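Local atomic coordinates of TraI domain-containing protein (Salmonella typhi, PDB entry 2IPQ), a protein that is of unknown function but carries a C-terminal domain, the part described here, related to that of putative conjugal transfer nickase/helicase TraI proteins. Residues C32-C37 with D126-L131; V40-P45 with Y111-S116; V47-L52 with G67-V72; C93-E98 with K106-Y111. All blocks are in the same frame, centred on the assembly; numbering follows the deposited sequence.

Interactions 1, 2 and 4 all belong to one antiparallel sheet, while interaction 3 joins two helices beside it. Strand 105-114 runs through the middle: its later half pairs with strand 39-43 in interaction 2, its earlier half with strand 91-96 in interaction 4, and Tyr-111 is shared by interactions 2 and 4. Interaction 1 brings the loop before strand 131-133 against strand 33-36; its centre lies about 10 Å from those of interactions 2 and 4. His-34 O and Phe-41 N, 2.7 Å apart, tie interactions 1 and 2 together. Interaction 3 is centred about 15 Å from interaction 2, which it meets where Phe-48 CZ approaches Tyr-111 CE1 at 4.0 Å.

Interaction 1. Residues C32-C37 with D126-L131; sequences CVHLTC and DDSLFL
One serine hydroxyl, that of Ser-128, meets the imidazole of His-34 and also receives backbone N-H groups of its own loop. Ser-128 OG lies 2.7 Å from His-34 ND1, at the ring edge and near its plane, in a hydrogen bond in which either atom could be the donor. The same OG accepts from Phe-130 N at 3.2 Å, and weakly from Leu-131 N. A chi1 of -176°, with OG anti to the backbone N, sets the hydroxyl where it can meet both the imidazole and the N-H of Phe-130. At the other end of the imidazole, NE2 is bonded to Ala-31 O, which together with the serine fixes the rotation of the ring.

The backbone adds a bond from Ser-128 N to Leu-35 O of 2.8 Å, nearly straight at the hydrogen (168°). Farther along, Cys-37 N donates to Asp-127 OD2 at 3.3 Å, reaching the oxygen from above the carboxylate plane. Beside the stem of the histidine, Leu-131 CD2 packs on His-34 CB at 3.6 Å; it also lies 3.4 Å from Thr-36 OG1 and covers that hydroxyl. The loop 126-131 is thus fastened beside strand 33-36, and Ser-128 forms an ST turn just ahead of strand 131-133.

Interaction 2. Residues V40-P45 with Y111-S116; sequences VFISVP and YLIKMS
Antiparallel strand pairing near the centre of the chain joins Val-40, Phe-41 and Ile-42 to Ile-113, Leu-112 and Tyr-111, in the interior of the five-stranded sheet. Val-40 with Ile-113 and Ile-42 with Tyr-111 are hydrogen-bonded pairs, each closed by two backbone bonds; Val-40 N to Ile-113 O is the shortest of the four at 2.7 Å. Between them, Phe-41 and Leu-112 form a non-hydrogen-bonded pair.

On the face carrying Val-40, Ile-42, Tyr-111 and Ile-113, the delta methyls of the two isoleucines press together, Ile-42 CD1 to Ile-113 CD1 at 3.5 Å, closer than two methyls normally approach. Ile-42 CG1 lies between the backbone N and the carbonyl carbon (chi1 70°), which carries it to 3.7 Å from Tyr-111 CB. Two residues past Ile-42, Val-44 CG1 reaches Tyr-111 CE1 at 3.5 Å, the two side chains crossing at about a right angle. On the other face, Leu-112 CD2 comes to the edge of the Phe-41 ring and stands 3.9 Å from Phe-41 CB.

Between the strands, then, the side-chain contacts are apolar and the polar groups that pair are those of the backbone; the tyrosine hydroxyl is satisfied by Glu-77 and Gln-73 of helix 68-77.

Interaction 3. Residues V47-L52 with G67-V72; sequences VFFLFL and GRKEQV
Apolar contacts converge on Val-72, whose two methyls are shared among three side chains of helix 46-54. Val-72 CG1 lies 3.8 Å from Phe-48 CD1, and the two side chains pass alongside each other, pointing opposite ways. Because CG1 stands anti to the backbone N (chi1 -170°) while CG2 lies on the side of the backbone N, the second methyl is turned to the later part of the facing helix. There Val-72 CG2 meets Leu-52 CD1 at 4.0 Å, and Phe-51 CE2 at the same distance.

A second group of contacts uses the hydrocarbon part of a lysine. Lys-69 CG packs against Phe-48 CB at 3.9 Å, and Lys-69 CB approaches Phe-49 CE1 at 4.2 Å, so the aliphatic stem touches both aromatic residues. Its chain bends at chi2, chi3 and chi4, and NZ ends in a hydrogen bond to Gln-73 one turn farther along its own helix. Leu-52 CD2 rests on the start of helix 68-77, 3.9 Å from Lys-69 N.

The two helical segments run steeply across each other, at 104° between their N-to-C directions, with axes 9.8 Å apart at closest approach. Helix 4-20 covers the shared apolar side: Phe-11 touches both Phe-48 and Val-72, and Trp-14 meets Phe-51 edge-to-face. Toward the sheet, the Phe-48 ring also reaches Tyr-111 of strand 105-114, linking this helical layer to the strands.

Interaction 4. Residues C93-E98 with K106-Y111; sequences CCLYEE and KKLTGY
Strand 93-96 runs antiparallel to strand 106-111 in a beta hairpin, their N-to-C directions at 136° and their axes 4.6 Å apart at closest approach. Cys-93 pairs with Leu-108, and Leu-95 with Lys-106, each pair closed by two backbone hydrogen bonds. The bond from Leu-95 N to Lys-106 O is short, at 2.6 Å, and almost straight at the hydrogen. Between these pairs, Cys-94 and Lys-107 are a non-hydrogen-bonded pair, and Lys-107 CA lies 3.4 Å from Cys-93 O in a CA-H...O contact.

On the face bearing Cys-93, Leu-95, Lys-106 and Leu-108, Leu-108 CD1 lies 3.9 Å from Leu-95 CB and 4.2 Å from Leu-95 CD2, so one methyl meets its neighbour both at the base and at one branch. Leu-95 extends its branch away from the backbone N (chi1 175°) toward the His-34 ring and Phe-130 of interaction 1. Cys-93 on the same face touches Phe-41 and Leu-131.

Backbone bonds set the register of the hairpin, while Cys-93, Leu-95 and Leu-108 make the greasy part of one face; the charged Lys-106 on that face is exposed, which suits an amino group in contact with solvent.

Interaction 1. Residues C32-C37 with D126-L131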
loop_
_atom_site.group_PDB
_atom_site.type_symbol
_atom_site.label_atom_id
_atom_site.label_comp_id
_atom_site.label_asym_id
_atom_site.label_seq_id
_atom_site.Cartn_x
_atom_site.Cartn_y
_atom_site.Cartn_z
ATOM N N CYS A 32 -5.118 1.864 4.924
ATOM C CA CYS A 32 -4.366 2.388 3.791
ATOM C C CYS A 32 -3.931 1.290 2.822
ATOM O O CYS A 32 -3.505 1.578 1.695
ATOM C CB CYS A 32 -3.148 3.190 4.265
ATOM S SG CYS A 32 -3.623 4.733 5.045
ATOM N N VAL A 33 -4.034 0.043 3.275
ATOM C CA VAL A 33 -3.607 -1.098 2.498
ATOM C C VAL A 33 -4.821 -1.933 2.136
ATOM O O VAL A 33 -5.666 -2.240 3.001
ATOM C CB VAL A 33 -2.534 -1.961 3.244
ATOM C CG1 VAL A 33 -1.985 -3.077 2.302
ATOM C CG2 VAL A 33 -1.338 -1.069 3.726
ATOM N N HIS A 34 -4.912 -2.281 0.850
ATOM C CA HIS A 34 -6.009 -3.080 0.332
ATOM C C HIS A 34 -5.525 -4.105 -0.675
ATOM O O HIS A 34 -4.791 -3.782 -1.617
ATOM C CB HIS A 34 -7.036 -2.163 -0.304
ATOM C CG HIS A 34 -7.806 -1.372 0.701
ATOM N ND1 HIS A 34 -9.022 -1.798 1.213
ATOM C CD2 HIS A 34 -7.527 -0.191 1.309
ATOM C CE1 HIS A 34 -9.456 -0.911 2.093
ATOM N NE2 HIS A 34 -8.568 0.070 2.169
ATOM N N LEU A 35 -5.925 -5.351 -0.488
ATOM C CA LEU A 35 -5.631 -6.407 -1.464
ATOM C C LEU A 35 -6.620 -6.372 -2.620
ATOM O O LEU A 35 -7.832 -6.200 -2.397
ATOM C CB LEU A 35 -5.706 -7.768 -0.784
ATOM C CG LEU A 35 -4.387 -8.143 -0.102
ATOM C CD1 LEU A 35 -4.250 -7.422 1.222
ATOM C CD2 LEU A 35 -4.225 -9.654 0.046
ATOM N N THR A 36 -6.118 -6.542 -3.843
ATOM C CA THR A 36 -6.978 -6.516 -5.026
ATOM C C THR A 36 -6.410 -7.236 -6.230
ATOM O O THR A 36 -5.390 -6.844 -6.755
ATOM C CB THR A 36 -7.278 -5.082 -5.486
ATOM O OG1 THR A 36 -7.594 -4.265 -4.344
ATOM C CG2 THR A 36 -8.467 -5.074 -6.453
ATOM N N CYS A 37 -7.079 -8.305 -6.645
ATOM C CA CYS A 37 -6.821 -8.979 -7.926
ATOM C C CYS A 37 -5.348 -9.229 -8.236
ATOM O O CYS A 37 -4.917 -9.002 -9.368
ATOM C CB CYS A 37 -7.461 -8.201 -9.074
ATOM S SG CYS A 37 -9.259 -8.139 -9.000
ATOM N N ASP A 126 -8.281 -12.314 2.076
ATOM C CA ASP A 126 -9.110 -12.142 0.896
ATOM C C ASP A 126 -8.946 -10.735 0.340
ATOM O O ASP A 126 -8.308 -9.892 0.975
ATOM C CB ASP A 126 -10.560 -12.411 1.240
ATOM C CG ASP A 126 -10.792 -13.840 1.613
ATOM O OD1 ASP A 126 -10.367 -14.729 0.842
ATOM O OD2 ASP A 126 -11.389 -14.074 2.682
ATOM N N ASP A 127 -9.512 -10.482 -0.839
ATOM C CA ASP A 127 -9.452 -9.137 -1.448
ATOM C C ASP A 127 -10.279 -8.140 -0.651
ATOM O O ASP A 127 -11.116 -8.542 0.138
ATOM C CB ASP A 127 -9.967 -9.194 -2.884
ATOM C CG ASP A 127 -8.941 -9.765 -3.856
ATOM O OD1 ASP A 127 -7.751 -9.975 -3.475
ATOM O OD2 ASP A 127 -9.343 -10.002 -5.017
ATOM N N SER A 128 -10.043 -6.848 -0.856
ATOM C CA SER A 128 -10.799 -5.814 -0.142
ATOM C C SER A 128 -12.244 -5.806 -0.614
ATOM O O SER A 128 -12.523 -6.041 -1.798
ATOM C CB SER A 128 -10.209 -4.424 -0.394
ATOM O OG SER A 128 -10.911 -3.470 0.372
ATOM N N LEU A 129 -13.160 -5.529 0.303
ATOM C CA LEU A 129 -14.579 -5.400 -0.070
ATOM C C LEU A 129 -14.931 -3.955 -0.474
ATOM O O LEU A 129 -16.025 -3.682 -0.981
ATOM C CB LEU A 129 -15.470 -5.860 1.073
ATOM C CG LEU A 129 -15.511 -7.352 1.411
ATOM C CD1 LEU A 129 -16.398 -7.510 2.654
ATOM C CD2 LEU A 129 -16.097 -8.168 0.256
ATOM N N PHE A 130 -13.986 -3.054 -0.245
ATOM C CA PHE A 130 -14.227 -1.609 -0.197
ATOM C C PHE A 130 -13.552 -0.833 -1.350
ATOM O O PHE A 130 -14.018 0.238 -1.766
ATOM C CB PHE A 130 -13.746 -1.083 1.156
ATOM C CG PHE A 130 -14.515 -1.673 2.333
ATOM C CD1 PHE A 130 -13.970 -2.683 3.104
ATOM C CD2 PHE A 130 -15.772 -1.217 2.646
ATOM C CE1 PHE A 130 -14.673 -3.221 4.172
ATOM C CE2 PHE A 130 -16.479 -1.746 3.717
ATOM C CZ PHE A 130 -15.930 -2.746 4.475
ATOM N N LEU A 131 -12.459 -1.383 -1.872
ATOM C CA LEU A 131 -11.649 -0.673 -2.850
ATOM C C LEU A 131 -11.940 -1.169 -4.249
ATOM O O LEU A 131 -11.981 -2.372 -4.496
ATOM C CB LEU A 131 -10.192 -0.921 -2.558
ATOM C CG LEU A 131 -9.205 -0.137 -3.394
ATOM C CD1 LEU A 131 -8.906 1.165 -2.642
ATOM C CD2 LEU A 131 -7.989 -0.985 -3.536
#

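Interaction 2. Residues V40-P45 with Y111-S116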
loop_
_atom_site.group_PDB
_atom_site.type_symbol
_atom_site.label_atom_id
_atom_site.label_comp_id
_atom_site.label_asym_id
_atom_site.label_seq_id
_atom_site.Cartn_x
_atom_site.Cartn_y
_atom_site.Cartn_z
ATOM N N VAL A 40 -1.245 -5.757 -3.939
ATOM C CA VAL A 40 -1.492 -4.986 -2.743
ATOM C C VAL A 40 -1.496 -3.513 -3.120
ATOM O O VAL A 40 -0.527 -3.014 -3.626
ATOM C CB VAL A 40 -0.429 -5.265 -1.681
ATOM C CG1 VAL A 40 -0.688 -4.392 -0.401
ATOM C CG2 VAL A 40 -0.425 -6.790 -1.328
ATOM N N PHE A 41 -2.599 -2.821 -2.875
ATOM C CA PHE A 41 -2.641 -1.388 -3.095
ATOM C C PHE A 41 -2.260 -0.652 -1.818
ATOM O O PHE A 41 -2.854 -0.854 -0.768
ATOM C CB PHE A 41 -4.052 -0.969 -3.530
ATOM C CG PHE A 41 -4.247 0.516 -3.644
ATOM C CD1 PHE A 41 -3.899 1.187 -4.810
ATOM C CD2 PHE A 41 -4.812 1.245 -2.594
ATOM C CE1 PHE A 41 -4.084 2.569 -4.930
ATOM C CE2 PHE A 41 -5.003 2.636 -2.707
ATOM C CZ PHE A 41 -4.641 3.290 -3.873
ATOM N N ILE A 42 -1.270 0.230 -1.902
ATOM C CA ILE A 42 -0.947 1.044 -0.742
ATOM C C ILE A 42 -1.166 2.521 -1.080
ATOM O O ILE A 42 -0.582 3.098 -2.033
ATOM C CB ILE A 42 0.483 0.754 -0.213
ATOM C CG1 ILE A 42 1.508 1.288 -1.197
ATOM C CG2 ILE A 42 0.719 -0.786 -0.011
ATOM C CD1 ILE A 42 2.984 0.949 -0.847
ATOM N N SER A 43 -2.006 3.157 -0.298
ATOM C CA SER A 43 -2.373 4.488 -0.673
ATOM C C SER A 43 -1.336 5.483 -0.175
ATOM O O SER A 43 -0.725 5.281 0.865
ATOM C CB SER A 43 -3.793 4.823 -0.227
ATOM O OG SER A 43 -3.766 5.140 1.119
ATOM N N VAL A 44 -1.126 6.537 -0.945
ATOM C CA VAL A 44 -0.184 7.604 -0.595
ATOM C C VAL A 44 -0.914 8.943 -0.570
ATOM O O VAL A 44 -1.774 9.207 -1.411
ATOM C CB VAL A 44 1.063 7.713 -1.541
ATOM C CG1 VAL A 44 1.505 6.353 -2.098
ATOM C CG2 VAL A 44 0.812 8.637 -2.625
ATOM N N PRO A 45 -0.578 9.798 0.403
ATOM C CA PRO A 45 0.503 9.656 1.374
ATOM C C PRO A 45 0.199 8.760 2.598
ATOM O O PRO A 45 1.081 8.546 3.406
ATOM C CB PRO A 45 0.710 11.097 1.828
ATOM C CG PRO A 45 -0.703 11.622 1.860
ATOM C CD PRO A 45 -1.320 11.057 0.598
ATOM N N TYR A 111 0.336 2.937 -4.865
ATOM C CA TYR A 111 1.166 1.974 -5.552
ATOM C C TYR A 111 0.433 0.662 -5.598
ATOM O O TYR A 111 -0.353 0.361 -4.706
ATOM C CB TYR A 111 2.458 1.796 -4.757
ATOM C CG TYR A 111 3.367 3.007 -4.774
ATOM C CD1 TYR A 111 3.506 3.832 -3.639
ATOM C CD2 TYR A 111 4.091 3.332 -5.917
ATOM C CE1 TYR A 111 4.374 4.972 -3.661
ATOM C CE2 TYR A 111 4.949 4.448 -5.953
ATOM C CZ TYR A 111 5.083 5.260 -4.828
ATOM O OH TYR A 111 5.931 6.354 -4.894
ATOM N N LEU A 112 0.696 -0.119 -6.631
ATOM C CA LEU A 112 0.383 -1.543 -6.626
ATOM C C LEU A 112 1.627 -2.393 -6.425
ATOM O O LEU A 112 2.636 -2.188 -7.083
ATOM C CB LEU A 112 -0.277 -1.939 -7.953
ATOM C CG LEU A 112 -1.706 -1.412 -8.175
ATOM C CD1 LEU A 112 -2.179 -1.978 -9.467
ATOM C CD2 LEU A 112 -2.589 -1.857 -7.075
ATOM N N ILE A 113 1.566 -3.357 -5.527
ATOM C CA ILE A 113 2.702 -4.243 -5.316
ATOM C C ILE A 113 2.246 -5.688 -5.451
ATOM O O ILE A 113 1.282 -6.093 -4.798
ATOM C CB ILE A 113 3.234 -4.033 -3.894
ATOM C CG1 ILE A 113 3.737 -2.594 -3.745
ATOM C CG2 ILE A 113 4.293 -5.103 -3.528
ATOM C CD1 ILE A 113 3.711 -2.106 -2.322
ATOM N N LYS A 114 2.938 -6.457 -6.282
ATOM C CA LYS A 114 2.616 -7.861 -6.510
ATOM C C LYS A 114 2.520 -8.575 -5.189
ATOM O O LYS A 114 3.419 -8.418 -4.361
ATOM C CB LYS A 114 3.720 -8.533 -7.308
ATOM C CG LYS A 114 3.651 -8.336 -8.781
ATOM C CD LYS A 114 4.715 -9.199 -9.501
ATOM C CE LYS A 114 4.470 -10.689 -9.278
ATOM N NZ LYS A 114 5.220 -11.560 -10.231
HETATM N N MSE A 115 1.453 -9.357 -5.006
HETATM C CA MSE A 115 1.192 -10.071 -3.750
HETATM C C MSE A 115 2.393 -10.848 -3.230
HETATM O O MSE A 115 2.652 -10.863 -2.029
HETATM C CB MSE A 115 0.055 -11.081 -3.919
HETATM C CG MSE A 115 -1.204 -10.508 -4.486
HETATM SE SE MSE A 115 -2.673 -10.535 -3.235
HETATM C CE MSE A 115 -3.744 -11.967 -4.027
ATOM N N SER A 116 3.109 -11.507 -4.138
ATOM C CA SER A 116 4.188 -12.391 -3.766
ATOM C C SER A 116 5.471 -11.653 -3.360
ATOM O O SER A 116 6.436 -12.287 -2.940
ATOM C CB SER A 116 4.486 -13.336 -4.926
ATOM O OG SER A 116 4.934 -12.594 -6.050
#

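Interaction 3. Residues V47-L52 with G67-V72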
loop_
_atom_site.group_PDB
_atom_site.type_symbol
_atom_site.label_atom_id
_atom_site.label_comp_id
_atom_site.label_asym_id
_atom_site.label_seq_id
_atom_site.Cartn_x
_atom_site.Cartn_y
_atom_site.Cartn_z
ATOM N N VAL A 47 0.110 5.635 3.582
ATOM C CA VAL A 47 0.959 4.542 4.059
ATOM C C VAL A 47 2.300 5.055 4.620
ATOM O O VAL A 47 2.890 4.456 5.505
ATOM C CB VAL A 47 1.256 3.519 2.957
ATOM C CG1 VAL A 47 2.107 4.171 1.871
ATOM C CG2 VAL A 47 2.062 2.342 3.550
ATOM N N PHE A 48 2.778 6.181 4.104
ATOM C CA PHE A 48 4.015 6.774 4.591
ATOM C C PHE A 48 3.795 7.503 5.908
ATOM O O PHE A 48 4.630 7.453 6.801
ATOM C CB PHE A 48 4.584 7.709 3.544
ATOM C CG PHE A 48 5.023 7.002 2.285
ATOM C CD1 PHE A 48 5.991 6.005 2.338
ATOM C CD2 PHE A 48 4.475 7.344 1.058
ATOM C CE1 PHE A 48 6.404 5.346 1.182
ATOM C CE2 PHE A 48 4.865 6.701 -0.099
ATOM C CZ PHE A 48 5.836 5.693 -0.051
ATOM N N PHE A 49 2.664 8.181 6.033
ATOM C CA PHE A 49 2.298 8.810 7.299
ATOM C C PHE A 49 2.149 7.768 8.407
ATOM O O PHE A 49 2.510 8.017 9.554
ATOM C CB PHE A 49 0.987 9.576 7.145
ATOM C CG PHE A 49 1.131 10.878 6.434
ATOM C CD1 PHE A 49 2.311 11.596 6.507
ATOM C CD2 PHE A 49 0.077 11.396 5.697
ATOM C CE1 PHE A 49 2.451 12.809 5.853
ATOM C CE2 PHE A 49 0.206 12.623 5.034
ATOM C CZ PHE A 49 1.400 13.321 5.114
ATOM N N LEU A 50 1.604 6.602 8.056
ATOM C CA LEU A 50 1.467 5.513 9.013
ATOM C C LEU A 50 2.823 4.936 9.457
ATOM O O LEU A 50 3.006 4.666 10.628
ATOM C CB LEU A 50 0.560 4.420 8.437
ATOM C CG LEU A 50 0.245 3.228 9.343
ATOM C CD1 LEU A 50 -0.439 3.614 10.702
ATOM C CD2 LEU A 50 -0.555 2.129 8.587
ATOM N N PHE A 51 3.754 4.752 8.519
ATOM C CA PHE A 51 5.168 4.437 8.820
ATOM C C PHE A 51 5.737 5.446 9.790
ATOM O O PHE A 51 6.227 5.092 10.858
ATOM C CB PHE A 51 6.025 4.457 7.533
ATOM C CG PHE A 51 7.522 4.329 7.782
ATOM C CD1 PHE A 51 8.097 3.091 8.069
ATOM C CD2 PHE A 51 8.349 5.451 7.745
ATOM C CE1 PHE A 51 9.467 2.973 8.298
ATOM C CE2 PHE A 51 9.738 5.346 7.980
ATOM C CZ PHE A 51 10.291 4.103 8.252
ATOM N N LEU A 52 5.662 6.711 9.393
ATOM C CA LEU A 52 6.205 7.807 10.149
ATOM C C LEU A 52 5.691 7.794 11.590
ATOM O O LEU A 52 6.386 8.171 12.517
ATOM C CB LEU A 52 5.847 9.126 9.454
ATOM C CG LEU A 52 6.912 9.852 8.614
ATOM C CD1 LEU A 52 8.216 9.062 8.434
ATOM C CD2 LEU A 52 6.375 10.380 7.284
ATOM N N GLY A 67 7.983 15.757 3.036
ATOM C CA GLY A 67 9.239 16.294 3.600
ATOM C C GLY A 67 10.102 15.203 4.232
ATOM O O GLY A 67 11.102 14.765 3.655
ATOM N N ARG A 68 9.713 14.754 5.425
ATOM C CA ARG A 68 10.034 13.390 5.872
ATOM C C ARG A 68 9.322 12.369 4.978
ATOM O O ARG A 68 9.896 11.342 4.624
ATOM C CB ARG A 68 9.672 13.192 7.354
ATOM C CG ARG A 68 10.882 13.145 8.297
ATOM C CD ARG A 68 10.727 14.099 9.494
ATOM N NE ARG A 68 11.868 15.024 9.621
ATOM C CZ ARG A 68 11.952 16.015 10.508
ATOM N NH1 ARG A 68 10.973 16.237 11.374
ATOM N NH2 ARG A 68 13.024 16.790 10.531
ATOM N N LYS A 69 8.086 12.672 4.599
ATOM C CA LYS A 69 7.330 11.831 3.682
ATOM C C LYS A 69 8.010 11.729 2.327
ATOM O O LYS A 69 8.094 10.645 1.744
ATOM C CB LYS A 69 5.903 12.372 3.499
ATOM C CG LYS A 69 4.956 11.459 2.705
ATOM C CD LYS A 69 5.200 11.584 1.216
ATOM C CE LYS A 69 4.101 12.409 0.537
ATOM N NZ LYS A 69 3.712 11.834 -0.801
ATOM N N GLU A 70 8.481 12.867 1.829
ATOM C CA GLU A 70 9.210 12.924 0.575
ATOM C C GLU A 70 10.433 11.981 0.586
ATOM O O GLU A 70 10.651 11.254 -0.380
ATOM C CB GLU A 70 9.626 14.379 0.276
ATOM C CG GLU A 70 9.547 14.817 -1.212
ATOM C CD GLU A 70 10.210 16.200 -1.493
ATOM O OE1 GLU A 70 9.510 17.132 -1.971
ATOM O OE2 GLU A 70 11.429 16.359 -1.243
ATOM N N GLN A 71 11.218 12.008 1.678
ATOM C CA GLN A 71 12.409 11.141 1.875
ATOM C C GLN A 71 12.082 9.649 1.778
ATOM O O GLN A 71 12.628 8.935 0.948
ATOM C CB GLN A 71 13.033 11.390 3.242
ATOM C CG GLN A 71 14.442 11.954 3.209
ATOM C CD GLN A 71 14.459 13.459 3.424
ATOM O OE1 GLN A 71 15.428 14.015 3.945
ATOM N NE2 GLN A 71 13.375 14.131 3.020
ATOM N N VAL A 72 11.185 9.189 2.637
ATOM C CA VAL A 72 10.774 7.790 2.641
ATOM C C VAL A 72 10.228 7.320 1.291
ATOM O O VAL A 72 10.620 6.264 0.813
ATOM C CB VAL A 72 9.706 7.505 3.723
ATOM C CG1 VAL A 72 9.500 6.011 3.854
ATOM C CG2 VAL A 72 10.153 8.074 5.042
#

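Interaction 4. Residues C93-E98 with K106-Y111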
loop_
_atom_site.group_PDB
_atom_site.type_symbol
_atom_site.label_atom_id
_atom_site.label_comp_id
_atom_site.label_asym_id
_atom_site.label_seq_id
_atom_site.Cartn_x
_atom_site.Cartn_y
_atom_site.Cartn_z
ATOM N N CYS A 93 -8.008 4.737 -7.188
ATOM C CA CYS A 93 -8.960 3.778 -6.661
ATOM C C CYS A 93 -10.063 4.581 -6.025
ATOM O O CYS A 93 -9.836 5.722 -5.603
ATOM C CB CYS A 93 -8.298 2.927 -5.586
ATOM S SG CYS A 93 -6.939 1.908 -6.236
ATOM N N CYS A 94 -11.246 3.990 -5.971
ATOM C CA CYS A 94 -12.336 4.522 -5.194
ATOM C C CYS A 94 -12.404 3.688 -3.930
ATOM O O CYS A 94 -12.501 2.464 -3.997
ATOM C CB CYS A 94 -13.674 4.360 -5.942
ATOM S SG CYS A 94 -13.740 5.257 -7.486
ATOM N N LEU A 95 -12.364 4.338 -2.779
ATOM C CA LEU A 95 -12.626 3.594 -1.545
ATOM C C LEU A 95 -14.019 3.840 -1.041
ATOM O O LEU A 95 -14.328 4.956 -0.641
ATOM C CB LEU A 95 -11.595 3.949 -0.475
ATOM C CG LEU A 95 -11.800 3.345 0.911
ATOM C CD1 LEU A 95 -11.388 1.875 0.912
ATOM C CD2 LEU A 95 -11.010 4.142 1.932
ATOM N N TYR A 96 -14.858 2.801 -1.045
ATOM C CA TYR A 96 -16.245 2.911 -0.568
ATOM C C TYR A 96 -16.374 2.610 0.914
ATOM O O TYR A 96 -15.552 1.892 1.454
ATOM C CB TYR A 96 -17.158 1.978 -1.348
ATOM C CG TYR A 96 -17.294 2.353 -2.786
ATOM C CD1 TYR A 96 -16.365 1.919 -3.722
ATOM C CD2 TYR A 96 -18.345 3.150 -3.219
ATOM C CE1 TYR A 96 -16.476 2.265 -5.063
ATOM C CE2 TYR A 96 -18.466 3.505 -4.559
ATOM C CZ TYR A 96 -17.517 3.055 -5.472
ATOM O OH TYR A 96 -17.612 3.389 -6.803
ATOM N N GLU A 97 -17.403 3.154 1.560
ATOM C CA GLU A 97 -17.776 2.783 2.938
ATOM C C GLU A 97 -18.587 1.480 3.050
ATOM O O GLU A 97 -18.610 0.850 4.117
ATOM C CB GLU A 97 -18.611 3.902 3.567
ATOM C CG GLU A 97 -19.689 4.397 2.623
ATOM C CD GLU A 97 -20.796 5.243 3.286
ATOM O OE1 GLU A 97 -20.586 5.796 4.403
ATOM O OE2 GLU A 97 -21.878 5.344 2.651
ATOM N N GLU A 98 -19.269 1.102 1.965
ATOM C CA GLU A 98 -20.193 -0.046 1.968
ATOM C C GLU A 98 -19.549 -1.147 1.121
ATOM O O GLU A 98 -18.933 -0.848 0.110
ATOM C CB GLU A 98 -21.568 0.345 1.381
ATOM C CG GLU A 98 -22.131 1.637 1.956
ATOM C CD GLU A 98 -23.534 2.024 1.404
ATOM O OE1 GLU A 98 -24.378 1.144 1.050
ATOM O OE2 GLU A 98 -23.800 3.243 1.338
ATOM N N LYS A 106 -14.215 7.678 -1.264
ATOM C CA LYS A 106 -13.120 8.605 -1.311
ATOM C C LYS A 106 -12.198 8.108 -2.410
ATOM O O LYS A 106 -11.973 6.905 -2.589
ATOM C CB LYS A 106 -12.437 8.699 0.052
ATOM C CG LYS A 106 -10.962 8.868 0.010
ATOM C CD LYS A 106 -10.441 9.719 1.181
ATOM C CE LYS A 106 -10.561 9.000 2.527
ATOM N NZ LYS A 106 -11.991 8.861 2.893
ATOM N N LYS A 107 -11.707 9.056 -3.177
ATOM C CA LYS A 107 -10.808 8.744 -4.257
ATOM C C LYS A 107 -9.390 8.786 -3.740
ATOM O O LYS A 107 -9.007 9.732 -3.048
ATOM C CB LYS A 107 -11.012 9.719 -5.405
ATOM C CG LYS A 107 -11.154 8.991 -6.711
ATOM C CD LYS A 107 -12.470 9.233 -7.300
ATOM C CE LYS A 107 -12.942 8.005 -8.059
ATOM N NZ LYS A 107 -14.448 7.883 -7.914
ATOM N N LEU A 108 -8.620 7.747 -4.054
ATOM C CA LEU A 108 -7.283 7.591 -3.534
ATOM C C LEU A 108 -6.343 7.290 -4.703
ATOM O O LEU A 108 -6.780 6.837 -5.759
ATOM C CB LEU A 108 -7.243 6.380 -2.592
ATOM C CG LEU A 108 -8.081 6.307 -1.322
ATOM C CD1 LEU A 108 -7.856 4.915 -0.717
ATOM C CD2 LEU A 108 -7.669 7.430 -0.365
ATOM N N THR A 109 -5.053 7.531 -4.494
ATOM C CA THR A 109 -4.012 7.071 -5.419
ATOM C C THR A 109 -2.892 6.405 -4.625
ATOM O O THR A 109 -2.740 6.657 -3.429
ATOM C CB THR A 109 -3.489 8.188 -6.409
ATOM O OG1 THR A 109 -2.120 8.469 -6.192
ATOM C CG2 THR A 109 -4.278 9.459 -6.310
ATOM N N GLY A 110 -2.130 5.538 -5.285
ATOM C CA GLY A 110 -1.019 4.888 -4.631
ATOM C C GLY A 110 -0.442 3.797 -5.493
ATOM O O GLY A 110 -0.710 3.720 -6.672
ATOM N N TYR A 111 0.336 2.937 -4.865
ATOM C CA TYR A 111 1.166 1.974 -5.552
ATOM C C TYR A 111 0.433 0.662 -5.598
ATOM O O TYR A 111 -0.353 0.361 -4.706
ATOM C CB TYR A 111 2.458 1.796 -4.757
ATOM C CG TYR A 111 3.367 3.007 -4.774
ATOM C CD1 TYR A 111 3.506 3.832 -3.639
ATOM C CD2 TYR A 111 4.091 3.332 -5.917
ATOM C CE1 TYR A 111 4.374 4.972 -3.661
ATOM C CE2 TYR A 111 4.949 4.448 -5.953
ATOM C CZ TYR A 111 5.083 5.260 -4.828
ATOM O OH TYR A 111 5.931 6.354 -4.894
#